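LYND (Lyngbya aestuarii, PDB 4V1T) probably catalyses ATP-dependent heterocyclisation of residues in a precursor peptide, as a cyclodehydratase of the YcaO family that binds ADP, magnesium and zinc. Local coordinates at residues 208-213 with 426-431; 214-219 with 400-405; 288-293 with 360-365. All coordinates share one frame; numbering follows the deposited sequence.

Interaction 1 (208-213 with 426-431); sequences AHRLRG and ERYSGI. With ADP (adenosine-5'-diphosphate), chain L.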
loop_
_atom_site.group_PDB
_atom_site.type_symbol
_atom_site.label_atom_id
_atom_site.label_comp_id
_atom_site.label_asym_id
_atom_site.label_seq_id
_atom_site.Cartn_x
_atom_site.Cartn_y
_atom_site.Cartn_z
ATOM N N ALA B 208 21.307 -15.926 -0.232
ATOM C CA ALA B 208 22.619 -15.293 -0.204
ATOM C C ALA B 208 22.840 -14.418 -1.439
ATOM O O ALA B 208 23.394 -13.328 -1.344
ATOM C CB ALA B 208 23.702 -16.346 -0.093
ATOM N N HIS B 209 22.386 -14.896 -2.592
ATOM C CA HIS B 209 22.553 -14.182 -3.852
ATOM C C HIS B 209 21.854 -12.817 -3.805
ATOM O O HIS B 209 22.308 -11.862 -4.409
ATOM C CB HIS B 209 22.008 -15.021 -5.009
ATOM C CG HIS B 209 22.349 -14.492 -6.365
ATOM N ND1 HIS B 209 21.514 -13.656 -7.073
ATOM C CD2 HIS B 209 23.432 -14.702 -7.157
ATOM C CE1 HIS B 209 22.070 -13.366 -8.238
ATOM N NE2 HIS B 209 23.234 -13.989 -8.313
ATOM N N ARG B 210 20.744 -12.732 -3.086
ATOM C CA ARG B 210 20.057 -11.459 -2.918
ATOM C C ARG B 210 20.740 -10.614 -1.839
ATOM O O ARG B 210 20.924 -9.408 -2.005
ATOM C CB ARG B 210 18.583 -11.687 -2.555
ATOM C CG ARG B 210 17.748 -12.386 -3.625
ATOM C CD ARG B 210 17.519 -11.485 -4.831
ATOM N NE ARG B 210 16.929 -12.220 -5.946
ATOM C CZ ARG B 210 15.626 -12.327 -6.180
ATOM N NH1 ARG B 210 14.738 -11.749 -5.385
ATOM N NH2 ARG B 210 15.207 -13.029 -7.223
ATOM N N LEU B 211 21.106 -11.253 -0.735
ATOM C CA LEU B 211 21.731 -10.560 0.393
ATOM C C LEU B 211 23.031 -9.871 0.012
ATOM O O LEU B 211 23.202 -8.685 0.292
ATOM C CB LEU B 211 22.009 -11.536 1.540
ATOM C CG LEU B 211 20.828 -11.999 2.380
ATOM C CD1 LEU B 211 21.274 -13.012 3.426
ATOM C CD2 LEU B 211 20.137 -10.822 3.048
ATOM N N ARG B 212 23.941 -10.619 -0.611
ATOM C CA ARG B 212 25.225 -10.078 -1.081
ATOM C C ARG B 212 25.012 -8.797 -1.887
ATOM O O ARG B 212 25.706 -7.807 -1.704
ATOM C CB ARG B 212 25.970 -11.122 -1.927
ATOM C CG ARG B 212 26.923 -12.008 -1.136
ATOM C CD ARG B 212 27.054 -13.396 -1.744
ATOM N NE ARG B 212 27.548 -14.354 -0.761
ATOM C CZ ARG B 212 27.368 -15.670 -0.825
ATOM N NH1 ARG B 212 26.705 -16.227 -1.840
ATOM N NH2 ARG B 212 27.847 -16.439 0.142
ATOM N N GLY B 213 24.025 -8.832 -2.769
ATOM C CA GLY B 213 23.718 -7.703 -3.620
ATOM C C GLY B 213 23.152 -6.509 -2.884
ATOM O O GLY B 213 23.490 -5.367 -3.190
ATOM N N GLU B 426 14.808 -3.672 -14.283
ATOM C CA GLU B 426 15.518 -3.593 -15.542
ATOM C C GLU B 426 17.023 -3.497 -15.292
ATOM O O GLU B 426 17.805 -4.217 -15.902
ATOM C CB GLU B 426 15.035 -2.376 -16.347
ATOM C CG GLU B 426 15.816 -2.104 -17.643
ATOM C CD GLU B 426 15.925 -0.618 -17.959
ATOM O OE1 GLU B 426 14.900 0.089 -17.892
ATOM O OE2 GLU B 426 17.045 -0.151 -18.266
ATOM N N ARG B 427 17.418 -2.601 -14.397
ATOM C CA ARG B 427 18.823 -2.393 -14.110
ATOM C C ARG B 427 19.447 -3.619 -13.465
ATOM O O ARG B 427 20.577 -3.979 -13.781
ATOM C CB ARG B 427 19.017 -1.168 -13.216
ATOM C CG ARG B 427 18.531 0.138 -13.834
ATOM C CD ARG B 427 19.452 0.666 -14.924
ATOM N NE ARG B 427 18.813 1.747 -15.681
ATOM C CZ ARG B 427 18.640 2.990 -15.225
ATOM N NH1 ARG B 427 19.056 3.330 -14.005
ATOM N NH2 ARG B 427 18.044 3.900 -15.988
ATOM N N TYR B 428 18.716 -4.281 -12.579
ATOM C CA TYR B 428 19.228 -5.488 -11.934
ATOM C C TYR B 428 19.450 -6.621 -12.937
ATOM O O TYR B 428 20.485 -7.280 -12.922
ATOM C CB TYR B 428 18.286 -5.955 -10.821
ATOM C CG TYR B 428 18.565 -7.375 -10.358
ATOM C CD1 TYR B 428 19.508 -7.633 -9.375
ATOM C CD2 TYR B 428 17.892 -8.456 -10.920
ATOM C CE1 TYR B 428 19.775 -8.925 -8.961
ATOM C CE2 TYR B 428 18.151 -9.757 -10.515
ATOM C CZ TYR B 428 19.089 -9.987 -9.532
ATOM O OH TYR B 428 19.341 -11.276 -9.127
ATOM N N SER B 429 18.473 -6.828 -13.809
ATOM C CA SER B 429 18.470 -7.958 -14.728
ATOM C C SER B 429 19.595 -7.893 -15.744
ATOM O O SER B 429 19.942 -8.893 -16.350
ATOM C CB SER B 429 17.124 -8.033 -15.457
ATOM O OG SER B 429 16.068 -8.311 -14.545
ATOM N N GLY B 430 20.161 -6.707 -15.925
ATOM C CA GLY B 430 21.239 -6.510 -16.876
ATOM C C GLY B 430 22.618 -6.809 -16.317
ATOM O O GLY B 430 23.598 -6.826 -17.061
ATOM N N ILE B 431 22.700 -7.036 -15.010
ATOM C CA ILE B 431 23.980 -7.238 -14.355
ATOM C C ILE B 431 24.525 -8.637 -14.597
ATOM O O ILE B 431 23.796 -9.622 -14.544
ATOM C CB ILE B 431 23.884 -6.985 -12.846
ATOM C CG1 ILE B 431 23.460 -5.536 -12.577
ATOM C CG2 ILE B 431 25.229 -7.262 -12.169
ATOM C CD1 ILE B 431 22.993 -5.285 -11.154
HETATM P PB ADP L . 13.143 5.572 -19.258
HETATM O O1B ADP L . 13.950 4.632 -20.116
HETATM O O2B ADP L . 13.047 6.966 -19.807
HETATM O O3B ADP L . 13.522 5.500 -17.810
HETATM P PA ADP L . 10.486 4.913 -18.276
HETATM O O1A ADP L . 9.156 5.163 -18.940
HETATM O O2A ADP L . 10.868 5.741 -17.063
HETATM O O3A ADP L . 11.646 4.971 -19.405
HETATM O "O5'" ADP L . 10.535 3.370 -17.864
HETATM C "C5'" ADP L . 11.553 2.868 -17.020
HETATM C "C4'" ADP L . 11.617 1.361 -17.209
HETATM O "O4'" ADP L . 10.446 0.746 -16.677
HETATM C "C3'" ADP L . 11.659 0.981 -18.678
HETATM O "O3'" ADP L . 12.506 -0.153 -18.816
HETATM C "C2'" ADP L . 10.247 0.590 -19.042
HETATM O "O2'" ADP L . 10.200 -0.458 -20.012
HETATM C "C1'" ADP L . 9.694 0.111 -17.714
HETATM N N9 ADP L . 8.250 0.422 -17.594
HETATM C C8 ADP L . 7.691 1.650 -17.542
HETATM N N7 ADP L . 6.345 1.555 -17.416
HETATM C C5 ADP L . 6.035 0.251 -17.382
HETATM C C6 ADP L . 4.794 -0.541 -17.266
HETATM N N6 ADP L . 3.608 0.099 -17.159
HETATM N N1 ADP L . 4.893 -1.887 -17.277
HETATM C C2 ADP L . 6.080 -2.513 -17.384
HETATM N N3 ADP L . 7.251 -1.850 -17.493
HETATM C C4 ADP L . 7.293 -0.497 -17.502
#
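Tyr428, on the ADP-binding helix 413-429 of the YcaO domain, extends its phenol to His209 and Arg210 of helix 204-213, close to the four-cysteine zinc site. With CG opposite its backbone N (chi1 165°), the ring points toward helix 204-213, and OH makes the contact. It meets the imidazole of His209 at the edge and in its plane, 3.6 Å from CE1 and 3.8 Å from ND1, with no hydrogen bond to either. Arg210 runs across the tyrosine at roughly a right angle, its NE 4.1 Å from the same OH and its guanidinium plane turned 69° from the ring. The guanidinium is held by Asp724 through NH2 and by the carbonyl of Thr363 through NH1. Two residues before Tyr428 on the same helix, Glu426 accepts the ADP ribose hydroxyl O3' on OE1 at 2.6 Å. With an alanine at Glu426, the ribose O3' is likely to lose its carboxylate partner and be freer to shift. Between the segments the contact is therefore one of fit around a phenol oxygen: His209 ND1 and Arg210 NE are buried there without a polar partner, while the guanidinium ends are satisfied by Asp724 and Thr363.

Interaction 2 (214-219 with 400-405); sequences NREVEA and NTLKHK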
loop_
_atom_site.group_PDB
_atom_site.type_symbol
_atom_site.label_atom_id
_atom_site.label_comp_id
_atom_site.label_asym_id
_atom_site.label_seq_id
_atom_site.Cartn_x
_atom_site.Cartn_y
_atom_site.Cartn_z
ATOM N N ASN B 214 22.288 -6.764 -1.910
ATOM C CA ASN B 214 21.661 -5.686 -1.155
ATOM C C ASN B 214 22.519 -5.164 0.006
ATOM O O ASN B 214 22.046 -4.383 0.828
ATOM C CB ASN B 214 20.293 -6.149 -0.639
ATOM C CG ASN B 214 19.347 -6.509 -1.765
ATOM O OD1 ASN B 214 19.395 -5.913 -2.839
ATOM N ND2 ASN B 214 18.479 -7.483 -1.528
ATOM N N ARG B 215 23.773 -5.609 0.073
ATOM C CA ARG B 215 24.728 -5.111 1.060
ATOM C C ARG B 215 25.960 -4.568 0.352
ATOM O O ARG B 215 27.065 -5.084 0.518
ATOM C CB ARG B 215 25.147 -6.221 2.018
ATOM C CG ARG B 215 24.056 -6.761 2.919
ATOM C CD ARG B 215 24.700 -7.426 4.118
ATOM N NE ARG B 215 23.769 -8.237 4.886
ATOM C CZ ARG B 215 24.131 -9.220 5.702
ATOM N NH1 ARG B 215 25.417 -9.525 5.861
ATOM N NH2 ARG B 215 23.205 -9.909 6.356
ATOM N N GLU B 216 25.770 -3.527 -0.446
ATOM C CA GLU B 216 26.839 -3.040 -1.312
ATOM C C GLU B 216 27.977 -2.398 -0.520
ATOM O O GLU B 216 29.139 -2.485 -0.923
ATOM C CB GLU B 216 26.289 -2.054 -2.341
ATOM C CG GLU B 216 25.869 -0.720 -1.761
ATOM C CD GLU B 216 24.527 -0.783 -1.074
ATOM O OE1 GLU B 216 23.962 -1.893 -0.939
ATOM O OE2 GLU B 216 24.033 0.284 -0.664
ATOM N N VAL B 217 27.651 -1.749 0.595
ATOM C CA VAL B 217 28.680 -1.181 1.464
ATOM C C VAL B 217 29.573 -2.290 2.004
ATOM O O VAL B 217 30.798 -2.223 1.903
ATOM C CB VAL B 217 28.073 -0.398 2.639
ATOM C CG1 VAL B 217 29.163 0.046 3.616
ATOM C CG2 VAL B 217 27.293 0.811 2.130
ATOM N N GLU B 218 28.944 -3.311 2.574
ATOM C CA GLU B 218 29.659 -4.466 3.095
ATOM C C GLU B 218 30.500 -5.111 1.996
ATOM O O GLU B 218 31.679 -5.392 2.189
ATOM C CB GLU B 218 28.675 -5.488 3.676
ATOM C CG GLU B 218 29.332 -6.687 4.353
ATOM C CD GLU B 218 28.341 -7.796 4.704
ATOM O OE1 GLU B 218 28.018 -8.635 3.820
ATOM O OE2 GLU B 218 27.892 -7.842 5.872
ATOM N N ALA B 219 29.883 -5.334 0.840
ATOM C CA ALA B 219 30.537 -6.008 -0.275
ATOM C C ALA B 219 31.752 -5.225 -0.771
ATOM O O ALA B 219 32.762 -5.812 -1.162
ATOM C CB ALA B 219 29.549 -6.224 -1.412
ATOM N N ASN B 400 29.411 6.647 -5.921
ATOM C CA ASN B 400 28.927 6.678 -7.302
ATOM C C ASN B 400 27.940 5.545 -7.584
ATOM O O ASN B 400 26.882 5.768 -8.176
ATOM C CB ASN B 400 30.098 6.615 -8.282
ATOM C CG ASN B 400 30.849 7.931 -8.376
ATOM O OD1 ASN B 400 30.701 8.812 -7.526
ATOM N ND2 ASN B 400 31.664 8.071 -9.414
ATOM N N THR B 401 28.289 4.337 -7.150
ATOM C CA THR B 401 27.397 3.188 -7.277
ATOM C C THR B 401 26.433 3.113 -6.093
ATOM O O THR B 401 25.759 2.106 -5.912
ATOM C CB THR B 401 28.177 1.862 -7.389
ATOM O OG1 THR B 401 28.915 1.629 -6.183
ATOM C CG2 THR B 401 29.131 1.894 -8.590
ATOM N N LEU B 402 26.444 4.148 -5.254
ATOM C CA LEU B 402 25.417 4.366 -4.233
ATOM C C LEU B 402 24.420 5.420 -4.714
ATOM O O LEU B 402 23.313 5.534 -4.194
ATOM C CB LEU B 402 26.043 4.821 -2.914
ATOM C CG LEU B 402 26.255 3.732 -1.862
ATOM C CD1 LEU B 402 27.153 2.630 -2.406
ATOM C CD2 LEU B 402 26.846 4.322 -0.595
ATOM N N LYS B 403 24.832 6.196 -5.707
ATOM C CA LYS B 403 23.972 7.167 -6.361
ATOM C C LYS B 403 23.269 6.485 -7.525
ATOM O O LYS B 403 23.229 5.255 -7.603
ATOM C CB LYS B 403 24.803 8.349 -6.865
ATOM C CG LYS B 403 25.575 9.059 -5.773
ATOM C CD LYS B 403 25.975 10.464 -6.184
ATOM C CE LYS B 403 26.319 11.301 -4.962
ATOM N NZ LYS B 403 27.138 12.491 -5.318
ATOM N N HIS B 404 22.720 7.284 -8.432
ATOM C CA HIS B 404 22.039 6.745 -9.603
ATOM C C HIS B 404 20.872 5.854 -9.182
ATOM O O HIS B 404 20.702 4.737 -9.671
ATOM C CB HIS B 404 23.012 5.965 -10.498
ATOM C CG HIS B 404 24.270 6.711 -10.831
ATOM N ND1 HIS B 404 25.289 6.150 -11.571
ATOM C CD2 HIS B 404 24.681 7.963 -10.516
ATOM C CE1 HIS B 404 26.271 7.025 -11.701
ATOM N NE2 HIS B 404 25.926 8.133 -11.069
ATOM N N LYS B 405 20.066 6.362 -8.262
ATOM C CA LYS B 405 18.832 5.696 -7.917
ATOM C C LYS B 405 18.021 5.495 -9.188
ATOM O O LYS B 405 18.078 6.317 -10.110
ATOM C CB LYS B 405 18.044 6.517 -6.904
ATOM C CG LYS B 405 18.724 6.654 -5.551
ATOM C CD LYS B 405 17.870 7.493 -4.620
ATOM C CE LYS B 405 18.462 7.579 -3.224
ATOM N NZ LYS B 405 17.622 8.435 -2.331
#
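Leu402 forks its two methyls over the first turn of helix 216-225, one branch meeting Glu216 and the other Val217. Across the segments the touch is apolar throughout. CD1 of Leu402 lies 3.6 Å from CG of Glu216, so the glutamate offers a methylene, and the two side chains run at a slant to each other. Its CG sits between the backbone N and the carbonyl carbon (chi1 71°), and a further bend at CB-CG turns the carboxylate so that CG, not an oxygen, makes the closest touch. CD2 of Leu402 comes no nearer than 4.5 Å to CG2 of Val217, a looser touch. The nearest CA atoms, of Glu216 and Leu402, are 8.1 Å apart.

No ionic contact joins the two segments; Arg215 pairs with Glu218 within its own segment and with Asp160 outside it. Arg215, at the N-cap position, sends NH1 to OE2 of Glu218 at 3.0 Å, meeting the syn side of the carboxylate 18° out of its plane; the N-H is bent (136°), and a weak second bond goes to OE1. Asp160 shares the same NH1, so two acids grip this arginine.

Hydrogen bonds anchor each segment. Ala219 N reaches Arg215 O at 2.8 Å in the opening turn of the helix, and Asn214 ND2 donates to Gly364 O. On the other segment, His404 NE2 pairs with Asp659. The carbonyl O of Asn400 packs over the centre of the His404 ring.

Val217 also packs on Asn31 of the second subunit, and both Val217 and Leu402 meet apolar side chains from a chain of another protein. The contact thus joins the start of helix 216-225, which follows helix 204-213, to the turn leading from helix 395-401 into strand 406-410.

Interaction 3 (288-293 with 360-365); sequences GKIITL and SPVTGV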
loop_
_atom_site.group_PDB
_atom_site.type_symbol
_atom_site.label_atom_id
_atom_site.label_comp_id
_atom_site.label_asym_id
_atom_site.label_seq_id
_atom_site.Cartn_x
_atom_site.Cartn_y
_atom_site.Cartn_z
ATOM N N GLY B 288 9.903 -20.070 3.171
ATOM C CA GLY B 288 10.112 -19.132 2.067
ATOM C C GLY B 288 9.865 -17.675 2.423
ATOM O O GLY B 288 9.582 -16.852 1.551
ATOM N N LYS B 289 9.970 -17.359 3.712
ATOM C CA LYS B 289 9.675 -16.021 4.221
ATOM C C LYS B 289 10.694 -15.622 5.264
ATOM O O LYS B 289 11.077 -16.433 6.096
ATOM C CB LYS B 289 8.291 -15.974 4.872
ATOM C CG LYS B 289 7.244 -15.191 4.108
ATOM C CD LYS B 289 6.109 -14.748 5.026
ATOM C CE LYS B 289 5.322 -15.927 5.590
ATOM N NZ LYS B 289 4.555 -15.551 6.816
ATOM N N ILE B 290 11.106 -14.360 5.232
ATOM C CA ILE B 290 11.907 -13.799 6.313
ATOM C C ILE B 290 11.140 -12.650 6.959
ATOM O O ILE B 290 10.569 -11.798 6.281
ATOM C CB ILE B 290 13.263 -13.304 5.820
ATOM C CG1 ILE B 290 14.053 -14.475 5.233
ATOM C CG2 ILE B 290 14.045 -12.676 6.972
ATOM C CD1 ILE B 290 15.323 -14.066 4.528
ATOM N N ILE B 291 11.142 -12.635 8.281
ATOM C CA ILE B 291 10.537 -11.557 9.049
ATOM C C ILE B 291 11.630 -10.742 9.708
ATOM O O ILE B 291 12.488 -11.298 10.384
ATOM C CB ILE B 291 9.625 -12.100 10.158
ATOM C CG1 ILE B 291 8.516 -12.949 9.546
ATOM C CG2 ILE B 291 9.071 -10.965 11.020
ATOM C CD1 ILE B 291 7.511 -12.176 8.723
ATOM N N THR B 292 11.585 -9.433 9.512
ATOM C CA THR B 292 12.497 -8.529 10.200
ATOM C C THR B 292 11.691 -7.681 11.167
ATOM O O THR B 292 10.709 -7.053 10.781
ATOM C CB THR B 292 13.291 -7.620 9.237
ATOM O OG1 THR B 292 12.386 -6.868 8.416
ATOM C CG2 THR B 292 14.193 -8.454 8.356
ATOM N N LEU B 293 12.100 -7.694 12.431
ATOM C CA LEU B 293 11.509 -6.852 13.454
ATOM C C LEU B 293 12.567 -5.885 13.971
ATOM O O LEU B 293 13.435 -6.257 14.764
ATOM C CB LEU B 293 10.952 -7.691 14.601
ATOM C CG LEU B 293 10.415 -6.925 15.816
ATOM C CD1 LEU B 293 9.249 -6.038 15.432
ATOM C CD2 LEU B 293 10.015 -7.885 16.929
ATOM N N SER B 360 12.250 -5.268 -1.528
ATOM C CA SER B 360 12.765 -5.698 -0.238
ATOM C C SER B 360 14.272 -5.524 -0.181
ATOM O O SER B 360 14.985 -6.041 -1.043
ATOM C CB SER B 360 12.429 -7.165 0.015
ATOM O OG SER B 360 13.179 -7.659 1.113
ATOM N N PRO B 361 14.774 -4.821 0.846
ATOM C CA PRO B 361 16.225 -4.669 0.962
ATOM C C PRO B 361 16.932 -5.914 1.486
ATOM O O PRO B 361 18.143 -5.895 1.654
ATOM C CB PRO B 361 16.370 -3.508 1.947
ATOM C CG PRO B 361 15.166 -3.596 2.802
ATOM C CD PRO B 361 14.057 -4.124 1.930
ATOM N N VAL B 362 16.175 -6.987 1.727
ATOM C CA VAL B 362 16.725 -8.233 2.262
ATOM C C VAL B 362 16.699 -9.330 1.205
ATOM O O VAL B 362 17.738 -9.895 0.858
ATOM C CB VAL B 362 15.930 -8.700 3.502
ATOM C CG1 VAL B 362 16.469 -10.024 4.035
ATOM C CG2 VAL B 362 15.963 -7.625 4.581
ATOM N N THR B 363 15.510 -9.610 0.691
ATOM C CA THR B 363 15.295 -10.704 -0.252
ATOM C C THR B 363 14.962 -10.212 -1.658
ATOM O O THR B 363 14.843 -11.009 -2.593
ATOM C CB THR B 363 14.132 -11.601 0.226
ATOM O OG1 THR B 363 14.192 -12.858 -0.441
ATOM C CG2 THR B 363 12.798 -10.934 -0.056
ATOM N N GLY B 364 14.789 -8.901 -1.794
ATOM C CA GLY B 364 14.324 -8.317 -3.039
ATOM C C GLY B 364 15.434 -7.819 -3.942
ATOM O O GLY B 364 16.607 -8.062 -3.697
ATOM N N VAL B 365 15.038 -7.108 -4.990
ATOM C CA VAL B 365 15.972 -6.558 -5.972
ATOM C C VAL B 365 15.855 -5.043 -6.055
ATOM O O VAL B 365 16.690 -4.403 -6.677
ATOM C CB VAL B 365 15.742 -7.153 -7.375
ATOM C CG1 VAL B 365 15.954 -8.653 -7.342
ATOM C CG2 VAL B 365 14.342 -6.832 -7.862
#
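Val362 lays both methyls against one face of strand 289-294, each branch finding its own partner. CG1, opposite the backbone N (chi1 178°), lies 4.2 Å from CD1 of Ile290; CG2 lies 4.3 Å from CG2 of Thr292. Ile290 and Thr292 are two residues apart, so both point toward the loop. This is the close side of the contact, and it is buried: Trp191 of strand 189-196 and Leu211 of helix 204-213 also pack on Val362, while Leu207 and Pro194 meet Ile290.

Away from this centre the fit slackens. The side chain of Thr363 comes no closer than 5.1 Å to the strand segment. Lys289, partly exposed, points away from the loop; it packs on Leu298 of the second subunit, as does Ile291.

His303 links the two segments, bonding Thr292 OG1 through NE2 and Ser360 OG through ND1. Ser360 OG also accepts from Val362 N at 3.1 Å and from Thr363 N at 3.1 Å, the latter nearly straight (167°), which fixes the backbone that carries Val362. The arrangement is an ST turn, extended to an ST motif, folded against the face of a mixed sheet beside strand 299-304, outermost in this chain.

Overall arrangement
From the N terminus, helix 204-213 comes first and opens interaction 1, whose loop closes only at 426-431 on helix 413-429. The next helix, 216-225, opens interaction 2, closed at 400-405, and strand 289-294 opens interaction 3, closed soonest at 360-365. The three loops do not cross: interaction 3 is nested inside interaction 2, and that inside interaction 1. The loop 360-365 touches both other contacts, being bonded to helix 204-213 and to the short link before helix 216-225. Together they tie the mixed sheet and the helices after its strand 189-196 to the ADP-binding part of the chain.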